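PDB 3HQ0: catechol 2,3-dioxygenase from Pseudomonas sp. KL28, which probably catalyses the iron-dependent extradiol cleavage of catechol by dioxygen to 2-hydroxy-6-oxohexa-2,4-dienoate. Local coordinates for residues H154-G159 with D202-E207; F175-R180 with I192-S197. One frame throughout, in Å; residues are numbered along the deposited sequence.

Interaction 1 of 2, residues H154-G159 with D202-E207; sequences HCLLYG and DIAFVE. With FE (Fe (III) ion), chain E.
His154 begins its side chain against the backbone of Asp202, just ahead of strand 203-207, and ends it on iron. Its CB lies 3.1 Å from Asp202 O. With chi1 at 65°, CG sits between the backbone N and the carbonyl carbon, and the ring leads away from the 202-207 segment; CD2 and CE1 flank NE2, which binds the ferric ion at 2.2 Å, while ND1 is turned away from the metal. Beyond this point strands 154-159 and 203-207 run parallel, joined by four alternating backbone hydrogen bonds. Leu157 is held on both sides: its N donates to Ala204 O at 2.8 Å, and its O accepts from Val206 N. On the face shared by Ile203 and Phe205, the side chain of Leu157 crosses that of Ile203 at about a right angle, with CD2 3.6 Å from Ile203 CG1. The same methyl lies 4.0 Å above the plane of the Phe205 ring, offset toward its rim. On the other face Val206 touches two residues with its two methyls: CG2 meets Leu156 CD2 at 3.6 Å, and CG1 stands over one face of the Tyr158 ring, whose OH bonds to Asp294 O. Glu267 and His216 complete the protein ligands of the iron, giving the two-histidine, one-carboxylate facial triad characteristic of extradiol dioxygenases of the vicinal oxygen chelate superfamily.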
loop_
_atom_site.group_PDB
_atom_site.type_symbol
_atom_site.label_atom_id
_atom_site.label_comp_id
_atom_site.label_asym_id
_atom_site.label_seq_id
_atom_site.Cartn_x
_atom_site.Cartn_y
_atom_site.Cartn_z
ATOM N N HIS A 154 -9.094 0.335 -20.993
ATOM C CA HIS A 154 -10.152 0.975 -21.774
ATOM C C HIS A 154 -9.554 2.190 -22.445
ATOM O O HIS A 154 -8.338 2.377 -22.453
ATOM C CB HIS A 154 -11.304 1.440 -20.865
ATOM C CG HIS A 154 -10.915 2.526 -19.904
ATOM N ND1 HIS A 154 -10.350 2.265 -18.671
ATOM C CD2 HIS A 154 -10.905 3.874 -20.038
ATOM C CE1 HIS A 154 -10.009 3.400 -18.093
ATOM N NE2 HIS A 154 -10.331 4.392 -18.902
ATOM N N CYS A 155 -10.417 3.007 -23.023
ATOM C CA CYS A 155 -9.996 4.251 -23.637
ATOM C C CYS A 155 -11.175 5.202 -23.459
ATOM O O CYS A 155 -12.277 4.777 -23.096
ATOM C CB CYS A 155 -9.652 4.061 -25.127
ATOM S SG CYS A 155 -11.044 3.833 -26.240
ATOM N N LEU A 156 -10.941 6.492 -23.651
ATOM C CA LEU A 156 -12.015 7.461 -23.525
ATOM C C LEU A 156 -11.950 8.294 -24.786
ATOM O O LEU A 156 -10.953 8.971 -25.036
ATOM C CB LEU A 156 -11.829 8.334 -22.278
ATOM C CG LEU A 156 -12.977 9.320 -22.011
ATOM C CD1 LEU A 156 -13.012 9.704 -20.543
ATOM C CD2 LEU A 156 -12.811 10.544 -22.878
ATOM N N LEU A 157 -13.005 8.225 -25.592
ATOM C CA LEU A 157 -13.032 8.951 -26.852
ATOM C C LEU A 157 -13.891 10.207 -26.821
ATOM O O LEU A 157 -14.900 10.269 -26.113
ATOM C CB LEU A 157 -13.523 8.033 -27.980
ATOM C CG LEU A 157 -12.876 6.659 -28.169
ATOM C CD1 LEU A 157 -11.348 6.787 -28.216
ATOM C CD2 LEU A 157 -13.311 5.755 -27.034
ATOM N N TYR A 158 -13.469 11.194 -27.609
ATOM C CA TYR A 158 -14.141 12.486 -27.746
ATOM C C TYR A 158 -14.764 12.580 -29.141
ATOM O O TYR A 158 -14.074 12.423 -30.148
ATOM C CB TYR A 158 -13.126 13.623 -27.592
ATOM C CG TYR A 158 -12.941 14.167 -26.186
ATOM C CD1 TYR A 158 -13.055 13.345 -25.063
ATOM C CD2 TYR A 158 -12.583 15.499 -25.992
ATOM C CE1 TYR A 158 -12.807 13.844 -23.774
ATOM C CE2 TYR A 158 -12.330 16.004 -24.714
ATOM C CZ TYR A 158 -12.440 15.175 -23.613
ATOM O OH TYR A 158 -12.157 15.681 -22.365
ATOM N N GLY A 159 -16.064 12.842 -29.197
ATOM C CA GLY A 159 -16.736 12.950 -30.477
ATOM C C GLY A 159 -18.193 13.319 -30.293
ATOM O O GLY A 159 -18.700 13.263 -29.178
ATOM N N ASP A 202 -15.261 -0.388 -19.926
ATOM C CA ASP A 202 -14.440 -0.979 -20.951
ATOM C C ASP A 202 -14.153 0.064 -22.027
ATOM O O ASP A 202 -13.193 -0.061 -22.791
ATOM C CB ASP A 202 -15.165 -2.195 -21.513
ATOM C CG ASP A 202 -15.119 -3.386 -20.559
ATOM O OD1 ASP A 202 -14.033 -4.003 -20.446
ATOM O OD2 ASP A 202 -16.148 -3.697 -19.916
ATOM N N ILE A 203 -14.988 1.099 -22.065
ATOM C CA ILE A 203 -14.842 2.208 -23.005
ATOM C C ILE A 203 -15.724 3.365 -22.523
ATOM O O ILE A 203 -16.743 3.141 -21.869
ATOM C CB ILE A 203 -15.241 1.803 -24.450
ATOM C CG1 ILE A 203 -14.829 2.913 -25.427
ATOM C CG2 ILE A 203 -16.749 1.567 -24.547
ATOM C CD1 ILE A 203 -14.821 2.474 -26.904
ATOM N N ALA A 204 -15.311 4.592 -22.817
ATOM C CA ALA A 204 -16.064 5.780 -22.412
ATOM C C ALA A 204 -16.071 6.831 -23.525
ATOM O O ALA A 204 -15.167 6.870 -24.358
ATOM C CB ALA A 204 -15.457 6.386 -21.126
ATOM N N PHE A 205 -17.100 7.674 -23.537
ATOM C CA PHE A 205 -17.212 8.724 -24.544
ATOM C C PHE A 205 -17.627 10.054 -23.922
ATOM O O PHE A 205 -18.447 10.094 -23.008
ATOM C CB PHE A 205 -18.256 8.362 -25.609
ATOM C CG PHE A 205 -17.930 7.139 -26.413
ATOM C CD1 PHE A 205 -18.201 5.863 -25.917
ATOM C CD2 PHE A 205 -17.372 7.261 -27.680
ATOM C CE1 PHE A 205 -17.921 4.725 -26.674
ATOM C CE2 PHE A 205 -17.087 6.129 -28.448
ATOM C CZ PHE A 205 -17.362 4.857 -27.941
ATOM N N VAL A 206 -17.057 11.141 -24.430
ATOM C CA VAL A 206 -17.400 12.474 -23.958
ATOM C C VAL A 206 -17.847 13.278 -25.178
ATOM O O VAL A 206 -17.169 13.269 -26.211
ATOM C CB VAL A 206 -16.192 13.172 -23.289
ATOM C CG1 VAL A 206 -16.541 14.607 -22.944
ATOM C CG2 VAL A 206 -15.802 12.417 -22.013
ATOM N N GLU A 207 -18.990 13.955 -25.067
ATOM C CA GLU A 207 -19.520 14.752 -26.179
ATOM C C GLU A 207 -18.533 15.847 -26.544
ATOM O O GLU A 207 -18.190 16.688 -25.717
ATOM C CB GLU A 207 -20.870 15.372 -25.800
ATOM C CG GLU A 207 -21.583 16.131 -26.938
ATOM C CD GLU A 207 -22.070 15.228 -28.080
ATOM O OE1 GLU A 207 -22.575 14.111 -27.810
ATOM O OE2 GLU A 207 -21.965 15.646 -29.254
HETATM FE FE FE E . -9.643 6.270 -18.066
#

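Interaction 2 of 2, residues F175-R180 with I192-S197; sequences FYLVER and IWLSCS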
loop_
_atom_site.group_PDB
_atom_site.type_symbol
_atom_site.label_atom_id
_atom_site.label_comp_id
_atom_site.label_asym_id
_atom_site.label_seq_id
_atom_site.Cartn_x
_atom_site.Cartn_y
_atom_site.Cartn_z
ATOM N N PHE A 175 -23.307 -3.962 -24.032
ATOM C CA PHE A 175 -22.700 -3.183 -22.956
ATOM C C PHE A 175 -23.830 -2.556 -22.152
ATOM O O PHE A 175 -24.997 -2.631 -22.544
ATOM C CB PHE A 175 -21.819 -2.050 -23.516
ATOM C CG PHE A 175 -20.534 -2.513 -24.169
ATOM C CD1 PHE A 175 -20.549 -3.440 -25.207
ATOM C CD2 PHE A 175 -19.312 -1.971 -23.776
ATOM C CE1 PHE A 175 -19.367 -3.819 -25.849
ATOM C CE2 PHE A 175 -18.117 -2.345 -24.417
ATOM C CZ PHE A 175 -18.148 -3.265 -25.448
ATOM N N TYR A 176 -23.478 -1.937 -21.033
ATOM C CA TYR A 176 -24.456 -1.258 -20.193
ATOM C C TYR A 176 -23.803 -0.039 -19.558
ATOM O O TYR A 176 -22.587 -0.017 -19.344
ATOM C CB TYR A 176 -25.018 -2.201 -19.123
ATOM C CG TYR A 176 -24.032 -2.663 -18.080
ATOM C CD1 TYR A 176 -24.034 -2.113 -16.795
ATOM C CD2 TYR A 176 -23.125 -3.686 -18.358
ATOM C CE1 TYR A 176 -23.157 -2.576 -15.810
ATOM C CE2 TYR A 176 -22.245 -4.153 -17.382
ATOM C CZ TYR A 176 -22.268 -3.593 -16.114
ATOM O OH TYR A 176 -21.396 -4.060 -15.158
ATOM N N LEU A 177 -24.617 0.977 -19.276
ATOM C CA LEU A 177 -24.128 2.218 -18.686
ATOM C C LEU A 177 -23.790 2.043 -17.219
ATOM O O LEU A 177 -24.631 1.625 -16.437
ATOM C CB LEU A 177 -25.183 3.321 -18.809
ATOM C CG LEU A 177 -24.904 4.549 -19.680
ATOM C CD1 LEU A 177 -26.030 5.548 -19.466
ATOM C CD2 LEU A 177 -23.573 5.195 -19.319
ATOM N N VAL A 178 -22.556 2.366 -16.847
ATOM C CA VAL A 178 -22.151 2.266 -15.455
ATOM C C VAL A 178 -22.225 3.651 -14.818
ATOM O O VAL A 178 -22.735 3.807 -13.711
ATOM C CB VAL A 178 -20.710 1.722 -15.308
ATOM C CG1 VAL A 178 -20.402 1.489 -13.831
ATOM C CG2 VAL A 178 -20.555 0.427 -16.090
ATOM N N GLU A 179 -21.709 4.658 -15.520
ATOM C CA GLU A 179 -21.740 6.028 -15.014
ATOM C C GLU A 179 -22.023 7.010 -16.141
ATOM O O GLU A 179 -21.807 6.707 -17.314
ATOM C CB GLU A 179 -20.413 6.408 -14.341
ATOM C CG GLU A 179 -19.981 5.485 -13.210
ATOM C CD GLU A 179 -18.937 6.119 -12.305
ATOM O OE1 GLU A 179 -18.197 7.007 -12.783
ATOM O OE2 GLU A 179 -18.850 5.726 -11.117
ATOM N N ARG A 180 -22.515 8.187 -15.777
ATOM C CA ARG A 180 -22.812 9.207 -16.768
ATOM C C ARG A 180 -22.589 10.585 -16.173
ATOM O O ARG A 180 -22.555 10.757 -14.953
ATOM C CB ARG A 180 -24.273 9.109 -17.224
ATOM C CG ARG A 180 -25.218 9.976 -16.409
ATOM C CD ARG A 180 -26.298 9.174 -15.731
ATOM N NE ARG A 180 -27.338 8.725 -16.649
ATOM C CZ ARG A 180 -28.414 8.044 -16.262
ATOM N NH1 ARG A 180 -28.576 7.743 -14.979
ATOM N NH2 ARG A 180 -29.325 7.657 -17.147
ATOM N N ILE A 192 -20.312 9.327 -20.962
ATOM C CA ILE A 192 -20.789 7.995 -20.614
ATOM C C ILE A 192 -19.644 7.020 -20.428
ATOM O O ILE A 192 -18.638 7.075 -21.130
ATOM C CB ILE A 192 -21.746 7.415 -21.687
ATOM C CG1 ILE A 192 -21.071 7.426 -23.062
ATOM C CG2 ILE A 192 -23.050 8.206 -21.700
ATOM C CD1 ILE A 192 -21.953 6.819 -24.164
ATOM N N TRP A 193 -19.809 6.129 -19.460
ATOM C CA TRP A 193 -18.818 5.119 -19.150
ATOM C C TRP A 193 -19.536 3.792 -19.305
ATOM O O TRP A 193 -20.455 3.466 -18.549
ATOM C CB TRP A 193 -18.296 5.341 -17.730
ATOM C CG TRP A 193 -17.311 6.477 -17.680
ATOM C CD1 TRP A 193 -15.948 6.376 -17.663
ATOM C CD2 TRP A 193 -17.607 7.877 -17.749
ATOM N NE1 TRP A 193 -15.378 7.623 -17.722
ATOM C CE2 TRP A 193 -16.371 8.563 -17.777
ATOM C CE3 TRP A 193 -18.798 8.621 -17.792
ATOM C CZ2 TRP A 193 -16.287 9.958 -17.847
ATOM C CZ3 TRP A 193 -18.717 10.012 -17.862
ATOM C CH2 TRP A 193 -17.465 10.664 -17.890
ATOM N N LEU A 194 -19.113 3.041 -20.314
ATOM C CA LEU A 194 -19.726 1.774 -20.660
ATOM C C LEU A 194 -18.899 0.539 -20.301
ATOM O O LEU A 194 -17.663 0.551 -20.337
ATOM C CB LEU A 194 -20.023 1.774 -22.165
ATOM C CG LEU A 194 -20.855 2.961 -22.678
ATOM C CD1 LEU A 194 -20.702 3.076 -24.197
ATOM C CD2 LEU A 194 -22.323 2.776 -22.294
ATOM N N SER A 195 -19.608 -0.538 -19.984
ATOM C CA SER A 195 -18.975 -1.793 -19.618
ATOM C C SER A 195 -19.627 -2.968 -20.340
ATOM O O SER A 195 -20.816 -2.930 -20.669
ATOM C CB SER A 195 -19.058 -1.996 -18.099
ATOM O OG SER A 195 -18.708 -3.323 -17.736
ATOM N N CYS A 196 -18.824 -3.989 -20.624
ATOM C CA CYS A 196 -19.306 -5.203 -21.277
ATOM C C CYS A 196 -18.868 -6.363 -20.384
ATOM O O CYS A 196 -18.724 -7.504 -20.837
ATOM C CB CYS A 196 -18.693 -5.340 -22.686
ATOM S SG CYS A 196 -16.878 -5.530 -22.733
ATOM N N SER A 197 -18.695 -6.061 -19.097
ATOM C CA SER A 197 -18.217 -7.034 -18.106
ATOM C C SER A 197 -18.608 -6.550 -16.709
ATOM O O SER A 197 -19.659 -5.939 -16.540
ATOM C CB SER A 197 -16.692 -7.110 -18.199
ATOM O OG SER A 197 -16.117 -5.823 -17.995
#
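Trp193 O receives two backbone N-H groups from strand 176-180: Val178 N at 2.9 Å, nearly straight (168° at the hydrogen), and Glu179 N in a weak bond at 3.5 Å. Both residues face Trp193, a classic beta bulge that shifts the antiparallel register by one. Trp193 N in turn donates to Glu179 O, which also meets the indole edge in its plane near CE3. At the opposite end Tyr176 and Ser195 form a hydrogen-bonded pair. CG of Tyr176 sits between the backbone N and the carbonyl carbon (chi1 66°), which sends the ring along the partner chain, and its OH donates to Ser197 O at 2.9 Å, in plane at the ring edge. Ser195 OG accepts from Ser197 N, making an ST turn, and also bonds to Lys199 O. Cys196 CB stands almost over the middle of the Phe175 ring, 3.3 Å from its centroid and 4° off the normal, a CH-pi contact; SG approaches the same ring obliquely. Leu177 CD2 packs against both Ile192 CB, at 3.7 Å, and Leu194 CD2, at 4.0 Å. This hairpin lies between strand 282-284, bonded to Val178 and Arg180, and strand 203-207, whose Phe205 bonds to Ile192, with Asp202 just ahead of it bonding to Leu194. Helix 162-171 packs on the face of Leu177, Ile192 and Leu194, where its Phe169 also meets the Phe175 ring edge-to-face.

How the interactions relate
Past the N-terminal part of the chain, strand 151-159 is the first of the four involved and leads through helix 162-171 to strand 176-182. The chain then reverses, and interaction 2 closes the shorter loop by pairing 175-180 with 192-197 in a hairpin. A short turn brings it to 202-207, where interaction 1 closes the longer loop against 154-159; interaction 2 thus lies within that span and the two do not cross. They meet directly where strands 189-195 and 203-207 adjoin: Asp202 N probably bonds to Leu194 O, and Asp202 OD2 to Cys196 N. The sheet thereby runs continuously from the strand that carries His154 out to the hairpin, within the glyoxalase-family region.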